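TetR family transcriptional repressor LfrR (Mycobacterium smegmatis, PDB 2V57) represses transcription of the lfrRA operon by binding directly to the lfrR-lfrA promoter region. Local coordinates at residues B[25-30]-B[36-41]; B[18-23]-B[51-56]; B[87-92]-B[130-135]. All blocks are in the same frame, centred on the assembly; numbering follows the deposited sequence. Where two conformers were deposited one is given.

Overall arrangement
From the N terminus, helix 11-27 serves two of the three contacts. Its residues 18-23 meet 51-56 in contact 2, which closes a loop holding helix 35-42 and most of helix 46-52; within that loop lies the shorter one of contact 1, where the last turn of the same helix packs on helix 35-42 after the chain reverses. The two touch, their centres about 10 Å apart, and together bind the three helices of the DNA-binding domain. Helix 56-77 then leads into the C-terminal part, where contact 3 closes a separate loop between 87-92 and 130-135. Its centre lies about 33 Å from that of contact 1, across the chain's centre.

Contact 1: B[25-30]-B[36-41]; sequences LVLADH and GDIAAA
V26 and L27, at the end of helix 11-27, pack against D37, I38 and A41 of helix 35-42, and the CA atoms approach each other most closely at V26 and I38. Apolar contacts carry the junction. The two methyls of V26 part company: CG2 lies 3.6 Å from CB of A41, while CG1 reaches the other way along the helix to I38, 4.2 Å from its CG1. V26 holds CG1 anti to the backbone N (chi1 169°), and this splits the methyls between residues about a turn apart on helix 35-42. L27 is met differently, by the end of I38: the CD1 methyl of I38 sits 3.9 Å from CG of L27 and 4.0 Å from each of its methyls, so that it lies against the fork of the leucine, the two side chains crossing at about a right angle. The extended chain of I38 (chi2 173°) carries CD1 out to this fork. On the polar side, the carboxylate of D37 approaches the same valine, with OD1 3.7 Å from CG1 of V26 in simple van der Waals contact. Backbone bonds finish the end of segment 25-30, where the carbonyl O of V26 accepts from N of D29 and, at 2.8 Å, from N of H30. Around these pairs L27 continues onto L60 and L63 of helix 56-77 and onto I102 and F105 of helix 102-106, while I38 also touches L59 and A23; the buried leucine thus links the DNA-binding domain to helices 56-77 and 102-106. Helix 35-42 is the first helix of the helix-turn-helix, and its packing on the preceding helix is one side of the three-helix core of the TetR N-terminal DNA-binding domain.

Contact 2: B[18-23]-B[51-56]; sequences AILDAA and RYYPER. With SO4 (sulfate ion), chain G.
The CA atoms of I19 and Y52 come within 8.8 Å, the nearest pair where residues 18-23 of helix 11-27 face the end of helix 46-52 and the turn after it, so side chains must span the gap. I19 does so with two branches: CG2 is anti to the backbone N and CG1 anti to the carbonyl carbon (chi1 -63°), which sends them to different tyrosines. Its CD1 stands over one face of the Y52 ring, 4.3 Å from the centroid and 26° off the normal, a CH-pi contact displaced toward CG. The other branch, CG2, lies 3.8 Å from CE2 of Y53; these two side chains run alongside one another, pointing opposite ways. The tyrosines close the helix-turn-helix motif (34-53) of the TetR DNA-binding domain, and L59 of helix 56-77 joins I19, L20 and Y53 in the adjoining core. L20 meets the far end of Y53 at about a right angle, its CD2 3.7 Å from OH. That hydroxyl donates a hydrogen bond of 2.6 Å to O2 of the sulfate ion, an atom at the ring edge and in its plane. The anion, probably from the crystallisation liquor, is also hydrogen-bonded to R16 NH1 and R65 NH1.

Contact 3: B[87-92]-B[130-135]; sequences AALRRV and VEVLNR
L89 and V92 of helix 85-97 pack against V132 and L133 of helix 128-134 in the all-helical C-terminal domain of this TetR-family regulator. The short helical segments run roughly antiparallel, at 150°, with axes 10.5 Å apart, and the side chains between them are apolar. The CA atoms come nearest at L89 and V132, 7.0 Å apart. L89 does most of the joining through a single methyl: CD1 lies 3.9 Å from CD2 of L133 and 4.1 Å from CG1 of V132, touching both neighbours at once. With CG anti to the backbone N (chi1 180°), L89 swings this branch across to helix 128-134, although its CB does not point straight at that helix. L133 likewise closes the distance with the end of its side chain, whereas V132 and V92 direct their CB atoms at the opposing segment. M177 of helix 169-182 packs on L89 as well, and I185 of the second subunit touches both L89 and L133, which sets this buried cluster beside the dimer partner. About one turn after L89 comes V92, and P80 touches both this valine and V132. The CG1 methyl of V132 is shared between the two residues of helix 85-97, for besides CD1 of L89 it meets CG2 of V92 at 4.3 Å.

Contact 1: B[25-30]-B[36-41]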
ATOM      1  N   LEU B  25      -5.686 -13.474  10.881  1.00 21.52           N
ATOM      2  CA  LEU B  25      -5.366 -14.611  10.016  1.00 20.23           C
ATOM      3  C   LEU B  25      -6.286 -14.694   8.802  1.00 21.98           C
ATOM      4  O   LEU B  25      -5.843 -14.890   7.661  1.00 25.44           O
ATOM      5  CB  LEU B  25      -5.443 -15.915  10.829  1.00 26.96           C
ATOM      6  CG  LEU B  25      -5.220 -17.219  10.069  1.00 38.35           C
ATOM      7  CD1 LEU B  25      -3.775 -17.319   9.580  1.00 34.46           C
ATOM      8  CD2 LEU B  25      -5.587 -18.406  10.964  1.00 42.81           C
ATOM      9  N   VAL B  26      -7.582 -14.540   9.043  1.00 20.50           N
ATOM     10  CA  VAL B  26      -8.575 -14.761   7.994  1.00 20.46           C
ATOM     11  C   VAL B  26      -8.539 -13.655   6.929  1.00 21.03           C
ATOM     12  O   VAL B  26      -8.538 -13.933   5.729  1.00 24.45           O
ATOM     13  CB  VAL B  26      -9.985 -14.863   8.591  1.00 19.32           C
ATOM     14  CG1 VAL B  26     -11.049 -14.833   7.486  1.00 21.76           C
ATOM     15  CG2 VAL B  26     -10.095 -16.149   9.440  1.00 20.86           C
ATOM     16  N   LEU B  27      -8.490 -12.409   7.366  1.00 17.84           N
ATOM     17  CA  LEU B  27      -8.539 -11.306   6.409  1.00 22.35           C
ATOM     18  C   LEU B  27      -7.258 -11.188   5.599  1.00 24.02           C
ATOM     19  O   LEU B  27      -7.267 -10.626   4.512  1.00 29.13           O
ATOM     20  CB  LEU B  27      -8.851  -9.979   7.117  1.00 21.41           C
ATOM     21  CG  LEU B  27     -10.232  -9.924   7.763  1.00 22.92           C
ATOM     22  CD1 LEU B  27     -10.313  -8.727   8.701  1.00 18.89           C
ATOM     23  CD2 LEU B  27     -11.318  -9.865   6.687  1.00 22.70           C
ATOM     24  N   ALA B  28      -6.151 -11.707   6.127  1.00 27.99           N
ATOM     25  CA  ALA B  28      -4.904 -11.708   5.360  1.00 34.17           C
ATOM     26  C   ALA B  28      -4.957 -12.587   4.107  1.00 34.89           C
ATOM     27  O   ALA B  28      -4.138 -12.428   3.209  1.00 39.71           O
ATOM     28  CB  ALA B  28      -3.726 -12.103   6.230  1.00 30.47           C
ATOM     29  N   ASP B  29      -5.904 -13.517   4.041  1.00 30.12           N
ATOM     30  CA  ASP B  29      -5.957 -14.432   2.910  1.00 39.34           C
ATOM     31  C   ASP B  29      -7.310 -14.359   2.227  1.00 32.32           C
ATOM     32  O   ASP B  29      -7.480 -14.820   1.097  1.00 29.33           O
ATOM     33  CB  ASP B  29      -5.660 -15.864   3.366  1.00 49.31           C
ATOM     34  CG  ASP B  29      -4.243 -16.025   3.904  1.00 61.20           C
ATOM     35  OD1 ASP B  29      -3.369 -15.200   3.552  1.00 67.23           O
ATOM     36  OD2 ASP B  29      -4.002 -16.973   4.683  1.00 63.82           O
ATOM     37  N   HIS B  30      -8.266 -13.761   2.927  1.00 22.15           N
ATOM     38  CA  HIS B  30      -9.636 -13.660   2.456  1.00 24.69           C
ATOM     39  C   HIS B  30     -10.159 -12.278   2.847  1.00 25.63           C
ATOM     40  O   HIS B  30     -10.945 -12.140   3.781  1.00 23.24           O
ATOM     41  CB  HIS B  30     -10.495 -14.765   3.085  1.00 24.58           C
ATOM     42  CG  HIS B  30     -10.099 -16.148   2.665  1.00 38.23           C
ATOM     43  ND1 HIS B  30      -9.266 -16.948   3.419  1.00 41.61           N
ATOM     44  CD2 HIS B  30     -10.419 -16.870   1.564  1.00 38.58           C
ATOM     45  CE1 HIS B  30      -9.091 -18.104   2.800  1.00 39.86           C
ATOM     46  NE2 HIS B  30      -9.779 -18.081   1.673  1.00 40.95           N
ATOM     47  N   GLY B  36     -19.198 -13.171  10.234  1.00 32.14           N
ATOM     48  CA  GLY B  36     -19.582 -14.496  10.698  1.00 32.00           C
ATOM     49  C   GLY B  36     -18.529 -15.547  10.421  1.00 31.42           C
ATOM     50  O   GLY B  36     -18.352 -16.507  11.170  1.00 34.08           O
ATOM     51  N   ASP B  37     -17.814 -15.371   9.322  1.00 31.19           N
ATOM     52  CA  ASP B  37     -16.755 -16.294   8.977  1.00 31.22           C
ATOM     53  C   ASP B  37     -15.587 -16.099   9.942  1.00 29.18           C
ATOM     54  O   ASP B  37     -14.947 -17.056  10.370  1.00 24.46           O
ATOM     55  CB  ASP B  37     -16.318 -16.066   7.536  1.00 37.69           C
ATOM     56  CG  ASP B  37     -15.323 -17.084   7.077  1.00 47.87           C
ATOM     57  OD1 ASP B  37     -14.128 -16.911   7.396  1.00 47.57           O
ATOM     58  OD2 ASP B  37     -15.738 -18.057   6.407  1.00 58.14           O
ATOM     59  N   ILE B  38     -15.318 -14.849  10.290  1.00 23.09           N
ATOM     60  CA  ILE B  38     -14.303 -14.563  11.301  1.00 30.92           C
ATOM     61  C   ILE B  38     -14.715 -15.137  12.657  1.00 29.27           C
ATOM     62  O   ILE B  38     -13.879 -15.668  13.404  1.00 26.58           O
ATOM     63  CB  ILE B  38     -14.035 -13.052  11.405  1.00 27.67           C
ATOM     64  CG1 ILE B  38     -13.398 -12.559  10.103  1.00 29.25           C
ATOM     65  CG2 ILE B  38     -13.134 -12.736  12.588  1.00 22.13           C
ATOM     66  CD1 ILE B  38     -13.238 -11.057  10.035  1.00 22.59           C
ATOM     67  N   ALA B  39     -16.007 -15.053  12.966  1.00 27.35           N
ATOM     68  CA  ALA B  39     -16.517 -15.607  14.223  1.00 30.20           C
ATOM     69  C   ALA B  39     -16.179 -17.095  14.318  1.00 24.95           C
ATOM     70  O   ALA B  39     -15.626 -17.586  15.313  1.00 26.77           O
ATOM     71  CB  ALA B  39     -18.018 -15.410  14.313  1.00 31.62           C
ATOM     72  N   ALA B  40     -16.518 -17.813  13.264  1.00 24.35           N
ATOM     73  CA  ALA B  40     -16.282 -19.243  13.227  1.00 25.83           C
ATOM     74  C   ALA B  40     -14.794 -19.564  13.458  1.00 25.11           C
ATOM     75  O   ALA B  40     -14.462 -20.487  14.199  1.00 25.88           O
ATOM     76  CB  ALA B  40     -16.771 -19.814  11.916  1.00 25.03           C
ATOM     77  N   ALA B  41     -13.909 -18.807  12.816  1.00 21.64           N
ATOM     78  CA  ALA B  41     -12.461 -19.011  12.955  1.00 22.70           C
ATOM     79  C   ALA B  41     -11.971 -18.690  14.382  1.00 23.82           C
ATOM     80  O   ALA B  41     -10.914 -19.166  14.810  1.00 24.36           O
ATOM     81  CB  ALA B  41     -11.713 -18.182  11.940  1.00 20.46           C
TER

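Contact 2: B[18-23]-B[51-56]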
ATOM      1  N   ALA B  18      -9.287 -13.400  20.899  1.00 25.08           N
ATOM      2  CA  ALA B  18      -9.586 -14.484  19.956  1.00 27.09           C
ATOM      3  C   ALA B  18     -10.170 -13.987  18.631  1.00 22.55           C
ATOM      4  O   ALA B  18      -9.764 -14.447  17.550  1.00 25.07           O
ATOM      5  CB  ALA B  18     -10.511 -15.526  20.604  1.00 25.50           C
ATOM      6  N   ILE B  19     -11.127 -13.065  18.704  1.00 19.64           N
ATOM      7  CA  ILE B  19     -11.749 -12.485  17.506  1.00 18.33           C
ATOM      8  C   ILE B  19     -10.729 -11.707  16.674  1.00 22.01           C
ATOM      9  O   ILE B  19     -10.634 -11.878  15.443  1.00 21.83           O
ATOM     10  CB  ILE B  19     -12.944 -11.571  17.886  1.00 19.35           C
ATOM     11  CG1 ILE B  19     -14.044 -12.391  18.587  1.00 24.16           C
ATOM     12  CG2 ILE B  19     -13.494 -10.843  16.654  1.00 23.56           C
ATOM     13  CD1 ILE B  19     -15.057 -11.528  19.375  1.00 27.97           C
ATOM     14  N   LEU B  20      -9.941 -10.875  17.344  1.00 20.17           N
ATOM     15  CA  LEU B  20      -8.910 -10.097  16.656  1.00 20.56           C
ATOM     16  C   LEU B  20      -7.841 -10.990  16.021  1.00 20.35           C
ATOM     17  O   LEU B  20      -7.404 -10.742  14.902  1.00 22.20           O
ATOM     18  CB  LEU B  20      -8.256  -9.109  17.618  1.00 23.02           C
ATOM     19  CG  LEU B  20      -9.160  -7.941  18.025  1.00 25.57           C
ATOM     20  CD1 LEU B  20      -8.458  -7.085  19.072  1.00 28.88           C
ATOM     21  CD2 LEU B  20      -9.557  -7.106  16.816  1.00 24.96           C
ATOM     22  N   ASP B  21      -7.421 -12.022  16.747  1.00 23.89           N
ATOM     23  CA  ASP B  21      -6.409 -12.932  16.244  1.00 27.55           C
ATOM     24  C   ASP B  21      -6.959 -13.706  15.044  1.00 24.99           C
ATOM     25  O   ASP B  21      -6.249 -13.935  14.075  1.00 23.20           O
ATOM     26  CB  ASP B  21      -5.938 -13.898  17.333  1.00 22.36           C
ATOM     27  CG  ASP B  21      -4.962 -13.256  18.320  1.00 30.93           C
ATOM     28  OD1 ASP B  21      -4.565 -12.096  18.114  1.00 34.60           O
ATOM     29  OD2 ASP B  21      -4.592 -13.931  19.310  1.00 42.25           O
ATOM     30  N   ALA B  22      -8.233 -14.083  15.105  1.00 18.95           N
ATOM     31  CA  ALA B  22      -8.868 -14.749  13.976  1.00 21.28           C
ATOM     32  C   ALA B  22      -8.999 -13.812  12.771  1.00 19.16           C
ATOM     33  O   ALA B  22      -8.831 -14.238  11.619  1.00 21.06           O
ATOM     34  CB  ALA B  22     -10.240 -15.315  14.367  1.00 21.18           C
ATOM     35  N   ALA B  23      -9.305 -12.551  13.033  1.00 19.24           N
ATOM     36  CA  ALA B  23      -9.426 -11.572  11.968  1.00 18.92           C
ATOM     37  C   ALA B  23      -8.078 -11.376  11.277  1.00 21.47           C
ATOM     38  O   ALA B  23      -8.003 -11.298  10.052  1.00 24.00           O
ATOM     39  CB  ALA B  23      -9.975 -10.243  12.516  1.00 15.46           C
ATOM     40  N   ARG B  51     -21.811  -8.732  19.851  1.00 23.62           N
ATOM     41  CA  ARG B  51     -21.727  -8.049  21.146  1.00 28.26           C
ATOM     42  C   ARG B  51     -20.369  -7.389  21.341  1.00 26.34           C
ATOM     43  O   ARG B  51     -20.187  -6.565  22.246  1.00 27.23           O
ATOM     44  CB  ARG B  51     -21.986  -9.025  22.299  1.00 35.12           C
ATOM     45  CG  ARG B  51     -23.422  -9.503  22.398  1.00 42.69           C
ATOM     46  CD  ARG B  51     -23.623 -10.418  23.599  1.00 52.84           C
ATOM     47  NE  ARG B  51     -22.693 -11.544  23.590  1.00 63.96           N
ATOM     48  CZ  ARG B  51     -22.870 -12.665  24.283  1.00 71.05           C
ATOM     49  NH1 ARG B  51     -23.948 -12.811  25.044  1.00 76.54           N
ATOM     50  NH2 ARG B  51     -21.972 -13.641  24.214  1.00 68.81           N
ATOM     51  N   TYR B  52     -19.403  -7.773  20.513  1.00 21.35           N
ATOM     52  CA  TYR B  52     -18.084  -7.138  20.535  1.00 23.18           C
ATOM     53  C   TYR B  52     -17.932  -6.111  19.406  1.00 24.29           C
ATOM     54  O   TYR B  52     -17.446  -4.990  19.619  1.00 21.82           O
ATOM     55  CB  TYR B  52     -16.978  -8.193  20.451  1.00 19.42           C
ATOM     56  CG  TYR B  52     -16.832  -9.001  21.718  1.00 24.08           C
ATOM     57  CD1 TYR B  52     -15.696  -8.893  22.516  1.00 20.62           C
ATOM     58  CD2 TYR B  52     -17.842  -9.862  22.126  1.00 28.57           C
ATOM     59  CE1 TYR B  52     -15.570  -9.641  23.681  1.00 21.65           C
ATOM     60  CE2 TYR B  52     -17.730 -10.587  23.290  1.00 29.73           C
ATOM     61  CZ  TYR B  52     -16.598 -10.478  24.063  1.00 28.94           C
ATOM     62  OH  TYR B  52     -16.503 -11.228  25.215  1.00 30.57           O
ATOM     63  N   TYR B  53     -18.348  -6.508  18.205  1.00 22.57           N
ATOM     64  CA  TYR B  53     -18.301  -5.635  17.041  1.00 22.94           C
ATOM     65  C   TYR B  53     -19.641  -5.734  16.304  1.00 25.62           C
ATOM     66  O   TYR B  53     -19.908  -6.730  15.642  1.00 26.10           O
ATOM     67  CB  TYR B  53     -17.127  -6.034  16.145  1.00 22.87           C
ATOM     68  CG  TYR B  53     -15.838  -6.125  16.933  1.00 25.12           C
ATOM     69  CD1 TYR B  53     -15.131  -4.975  17.242  1.00 19.26           C
ATOM     70  CD2 TYR B  53     -15.346  -7.357  17.400  1.00 21.50           C
ATOM     71  CE1 TYR B  53     -13.978  -5.020  17.987  1.00 20.99           C
ATOM     72  CE2 TYR B  53     -14.162  -7.415  18.143  1.00 22.15           C
ATOM     73  CZ  TYR B  53     -13.485  -6.231  18.427  1.00 20.80           C
ATOM     74  OH  TYR B  53     -12.316  -6.219  19.163  1.00 25.03           O
ATOM     75  N   PRO B  54     -20.506  -4.706  16.449  1.00 27.39           N
ATOM     76  CA  PRO B  54     -21.876  -4.788  15.916  1.00 30.56           C
ATOM     77  C   PRO B  54     -21.904  -4.905  14.395  1.00 30.72           C
ATOM     78  O   PRO B  54     -22.806  -5.521  13.847  1.00 35.01           O
ATOM     79  CB  PRO B  54     -22.518  -3.462  16.358  1.00 31.08           C
ATOM     80  CG  PRO B  54     -21.709  -3.014  17.526  1.00 35.89           C
ATOM     81  CD  PRO B  54     -20.295  -3.491  17.254  1.00 29.73           C
ATOM     82  N   GLU B  55     -20.931  -4.293  13.734  1.00 29.30           N
ATOM     83  CA  GLU B  55     -20.827  -4.341  12.285  1.00 25.58           C
ATOM     84  C   GLU B  55     -19.399  -4.679  11.891  1.00 27.16           C
ATOM     85  O   GLU B  55     -18.455  -4.445  12.651  1.00 24.29           O
ATOM     86  CB  GLU B  55     -21.255  -3.009  11.668  1.00 34.47           C
ATOM     87  CG  GLU B  55     -22.761  -2.769  11.779  1.00 48.76           C
ATOM     88  CD  GLU B  55     -23.231  -1.551  11.006  1.00 61.75           C
ATOM     89  OE1 GLU B  55     -24.296  -1.637  10.356  1.00 64.69           O
ATOM     90  OE2 GLU B  55     -22.538  -0.509  11.050  1.00 66.87           O
ATOM     91  N   ARG B  56     -19.242  -5.231  10.697  1.00 19.44           N
ATOM     92  CA  ARG B  56     -17.940  -5.627  10.198  1.00 21.62           C
ATOM     93  C   ARG B  56     -16.945  -4.472  10.250  1.00 22.71           C
ATOM     94  O   ARG B  56     -15.776  -4.647  10.629  1.00 18.94           O
ATOM     95  CB  ARG B  56     -18.084  -6.109   8.755  1.00 21.31           C
ATOM     96  CG  ARG B  56     -16.861  -6.765   8.195  1.00 27.41           C
ATOM     97  CD  ARG B  56     -17.219  -7.450   6.878  1.00 30.44           C
ATOM     98  NE  ARG B  56     -16.096  -8.168   6.298  1.00 28.01           N
ATOM     99  CZ  ARG B  56     -15.141  -7.590   5.575  1.00 27.02           C
ATOM    100  NH1 ARG B  56     -15.181  -6.285   5.353  1.00 23.96           N
ATOM    101  NH2 ARG B  56     -14.153  -8.317   5.070  1.00 26.57           N
TER
HETATM  102  S   SO4 G1187     -11.620  -2.747  20.490  1.00 25.53           S
HETATM  103  O1  SO4 G1187     -10.748  -1.802  19.817  1.00 26.42           O
HETATM  104  O2  SO4 G1187     -11.190  -4.116  20.273  1.00 26.85           O
HETATM  105  O3  SO4 G1187     -11.643  -2.498  21.940  1.00 24.12           O
HETATM  106  O4  SO4 G1187     -12.962  -2.561  19.931  1.00 20.84           O

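Contact 3: B[87-92]-B[130-135]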
ATOM      1  N   ALA B  87      22.887  -3.368  12.697  1.00 33.76           N
ATOM      2  CA  ALA B  87      22.219  -4.502  13.321  1.00 32.17           C
ATOM      3  C   ALA B  87      20.920  -4.076  13.994  1.00 31.36           C
ATOM      4  O   ALA B  87      19.939  -4.824  13.974  1.00 27.27           O
ATOM      5  CB  ALA B  87      23.138  -5.187  14.319  1.00 32.50           C
ATOM      6  N   ALA B  88      20.913  -2.885  14.597  1.00 26.12           N
ATOM      7  CA  ALA B  88      19.693  -2.378  15.224  1.00 27.38           C
ATOM      8  C   ALA B  88      18.598  -2.163  14.190  1.00 29.04           C
ATOM      9  O   ALA B  88      17.455  -2.569  14.400  1.00 24.78           O
ATOM     10  CB  ALA B  88      19.966  -1.092  16.008  1.00 30.19           C
ATOM     11  N   LEU B  89      18.953  -1.549  13.059  1.00 32.72           N
ATOM     12  CA  LEU B  89      17.993  -1.326  11.980  1.00 28.89           C
ATOM     13  C   LEU B  89      17.465  -2.664  11.464  1.00 24.60           C
ATOM     14  O   LEU B  89      16.278  -2.805  11.194  1.00 22.19           O
ATOM     15  CB  LEU B  89      18.620  -0.512  10.838  1.00 27.90           C
ATOM     16  CG  LEU B  89      17.718  -0.206   9.636  1.00 30.53           C
ATOM     17  CD1 LEU B  89      16.418   0.475  10.071  1.00 30.44           C
ATOM     18  CD2 LEU B  89      18.459   0.623   8.562  1.00 28.60           C
ATOM     19  N   ARG B  90      18.349  -3.651  11.333  1.00 25.15           N
ATOM     20  CA  ARG B  90      17.909  -4.980  10.925  1.00 28.02           C
ATOM     21  C   ARG B  90      16.875  -5.563  11.899  1.00 24.08           C
ATOM     22  O   ARG B  90      15.858  -6.117  11.468  1.00 20.85           O
ATOM     23  CB  ARG B  90      19.087  -5.940  10.769  1.00 32.81           C
ATOM     24  CG  ARG B  90      18.648  -7.366  10.467  1.00 37.79           C
ATOM     25  CD  ARG B  90      19.843  -8.269  10.168  1.00 44.46           C
ATOM     26  NE  ARG B  90      20.390  -7.953   8.856  1.00 52.43           N
ATOM     27  CZ  ARG B  90      20.133  -8.656   7.759  1.00 49.52           C
ATOM     28  NH1 ARG B  90      19.358  -9.730   7.830  1.00 48.87           N
ATOM     29  NH2 ARG B  90      20.655  -8.285   6.599  1.00 49.32           N
ATOM     30  N   ARG B  91      17.114  -5.428  13.200  1.00 23.38           N
ATOM     31  CA  ARG B  91      16.146  -5.902  14.190  1.00 21.68           C
ATOM     32  C   ARG B  91      14.787  -5.208  14.024  1.00 23.96           C
ATOM     33  O   ARG B  91      13.735  -5.840  14.144  1.00 23.10           O
ATOM     34  CB  ARG B  91      16.677  -5.699  15.606  1.00 25.77           C
ATOM     35  CG  ARG B  91      17.864  -6.581  15.962  1.00 27.52           C
ATOM     36  CD  ARG B  91      18.077  -6.650  17.457  1.00 31.14           C
ATOM     37  NE  ARG B  91      18.273  -5.335  18.059  1.00 24.31           N
ATOM     38  CZ  ARG B  91      19.449  -4.714  18.116  1.00 30.79           C
ATOM     39  NH1 ARG B  91      20.524  -5.292  17.598  1.00 29.05           N
ATOM     40  NH2 ARG B  91      19.564  -3.518  18.692  1.00 28.43           N
ATOM     41  N   VAL B  92      14.815  -3.910  13.739  1.00 22.90           N
ATOM     42  CA  VAL B  92      13.579  -3.160  13.530  1.00 19.22           C
ATOM     43  C   VAL B  92      12.816  -3.667  12.316  1.00 21.97           C
ATOM     44  O   VAL B  92      11.599  -3.883  12.386  1.00 22.75           O
ATOM     45  CB  VAL B  92      13.850  -1.650  13.412  1.00 23.54           C
ATOM     46  CG1 VAL B  92      12.635  -0.922  12.842  1.00 22.01           C
ATOM     47  CG2 VAL B  92      14.244  -1.093  14.792  1.00 24.73           C
ATOM     48  N   VAL B 130      11.482   6.846  11.950  1.00 23.55           N
ATOM     49  CA  VAL B 130      12.230   7.929  11.338  1.00 27.83           C
ATOM     50  C   VAL B 130      13.470   8.269  12.169  1.00 36.19           C
ATOM     51  O   VAL B 130      14.551   8.500  11.618  1.00 29.48           O
ATOM     52  CB  VAL B 130      11.354   9.192  11.224  1.00 30.27           C
ATOM     53  CG1 VAL B 130      12.158  10.374  10.693  1.00 28.08           C
ATOM     54  CG2 VAL B 130      10.133   8.922  10.360  1.00 29.48           C
ATOM     55  N   GLU B 131      13.309   8.314  13.493  1.00 31.92           N
ATOM     56  CA  GLU B 131      14.445   8.561  14.383  1.00 29.49           C
ATOM     57  C   GLU B 131      15.480   7.476  14.219  1.00 30.17           C
ATOM     58  O   GLU B 131      16.684   7.754  14.211  1.00 33.16           O
ATOM     59  CB  GLU B 131      14.003   8.635  15.858  1.00 26.33           C
ATOM     60  CG  GLU B 131      13.033   9.745  16.127  1.00 25.43           C
ATOM     61  CD  GLU B 131      13.660  11.110  15.933  1.00 40.02           C
ATOM     62  OE1 GLU B 131      14.859  11.271  16.254  1.00 39.78           O
ATOM     63  OE2 GLU B 131      12.959  12.023  15.445  1.00 45.92           O
ATOM     64  N   VAL B 132      15.011   6.237  14.103  1.00 26.35           N
ATOM     65  CA  VAL B 132      15.901   5.094  13.946  1.00 30.15           C
ATOM     66  C   VAL B 132      16.657   5.169  12.611  1.00 32.49           C
ATOM     67  O   VAL B 132      17.849   4.872  12.554  1.00 25.33           O
ATOM     68  CB  VAL B 132      15.138   3.750  14.025  1.00 32.98           C
ATOM     69  CG1 VAL B 132      16.054   2.589  13.614  1.00 32.83           C
ATOM     70  CG2 VAL B 132      14.576   3.530  15.434  1.00 29.42           C
ATOM     71  N   LEU B 133      15.962   5.578  11.551  1.00 29.28           N
ATOM     72  CA  LEU B 133      16.583   5.701  10.227  1.00 29.11           C
ATOM     73  C   LEU B 133      17.585   6.853  10.154  1.00 32.22           C
ATOM     74  O   LEU B 133      18.698   6.708   9.633  1.00 30.47           O
ATOM     75  CB  LEU B 133      15.513   5.880   9.154  1.00 21.46           C
ATOM     76  CG  LEU B 133      14.751   4.600   8.829  1.00 26.08           C
ATOM     77  CD1 LEU B 133      13.418   4.914   8.159  1.00 27.97           C
ATOM     78  CD2 LEU B 133      15.609   3.656   7.978  1.00 31.54           C
ATOM     79  N   ASN B 134      17.180   8.000  10.680  1.00 34.77           N
ATOM     80  CA  ASN B 134      18.018   9.184  10.657  1.00 44.78           C
ATOM     81  C   ASN B 134      19.249   9.005  11.516  1.00 46.06           C
ATOM     82  O   ASN B 134      20.321   9.521  11.204  1.00 46.81           O
ATOM     83  CB  ASN B 134      17.238  10.404  11.124  1.00 50.10           C
ATOM     84  CG  ASN B 134      16.199  10.849  10.118  1.00 61.89           C
ATOM     85  OD1 ASN B 134      15.619  10.034   9.397  1.00 65.89           O
ATOM     86  ND2 ASN B 134      15.956  12.150  10.061  1.00 68.44           N
ATOM     87  N   ARG B 135      19.104   8.260  12.598  1.00 46.82           N
ATOM     88  CA  ARG B 135      20.240   8.100  13.476  0.66 49.09           C
ATOM     89  C   ARG B 135      21.115   6.913  13.039  1.00 53.31           C
ATOM     90  O   ARG B 135      22.117   6.594  13.671  1.00 61.90           O
ATOM     91  CB  ARG B 135      19.778   8.089  14.940  0.66 42.65           C
ATOM     92  CG  ARG B 135      19.092   9.422  15.305  0.66 37.28           C
ATOM     93  CD  ARG B 135      18.286   9.387  16.607  0.66 36.12           C
ATOM     94  NE  ARG B 135      17.519  10.619  16.769  0.66 31.45           N
ATOM     95  CZ  ARG B 135      17.930  11.686  17.449  0.66 36.40           C
ATOM     96  NH1 ARG B 135      19.106  11.684  18.078  0.66 37.24           N
ATOM     97  NH2 ARG B 135      17.152  12.756  17.521  0.66 37.55           N
TER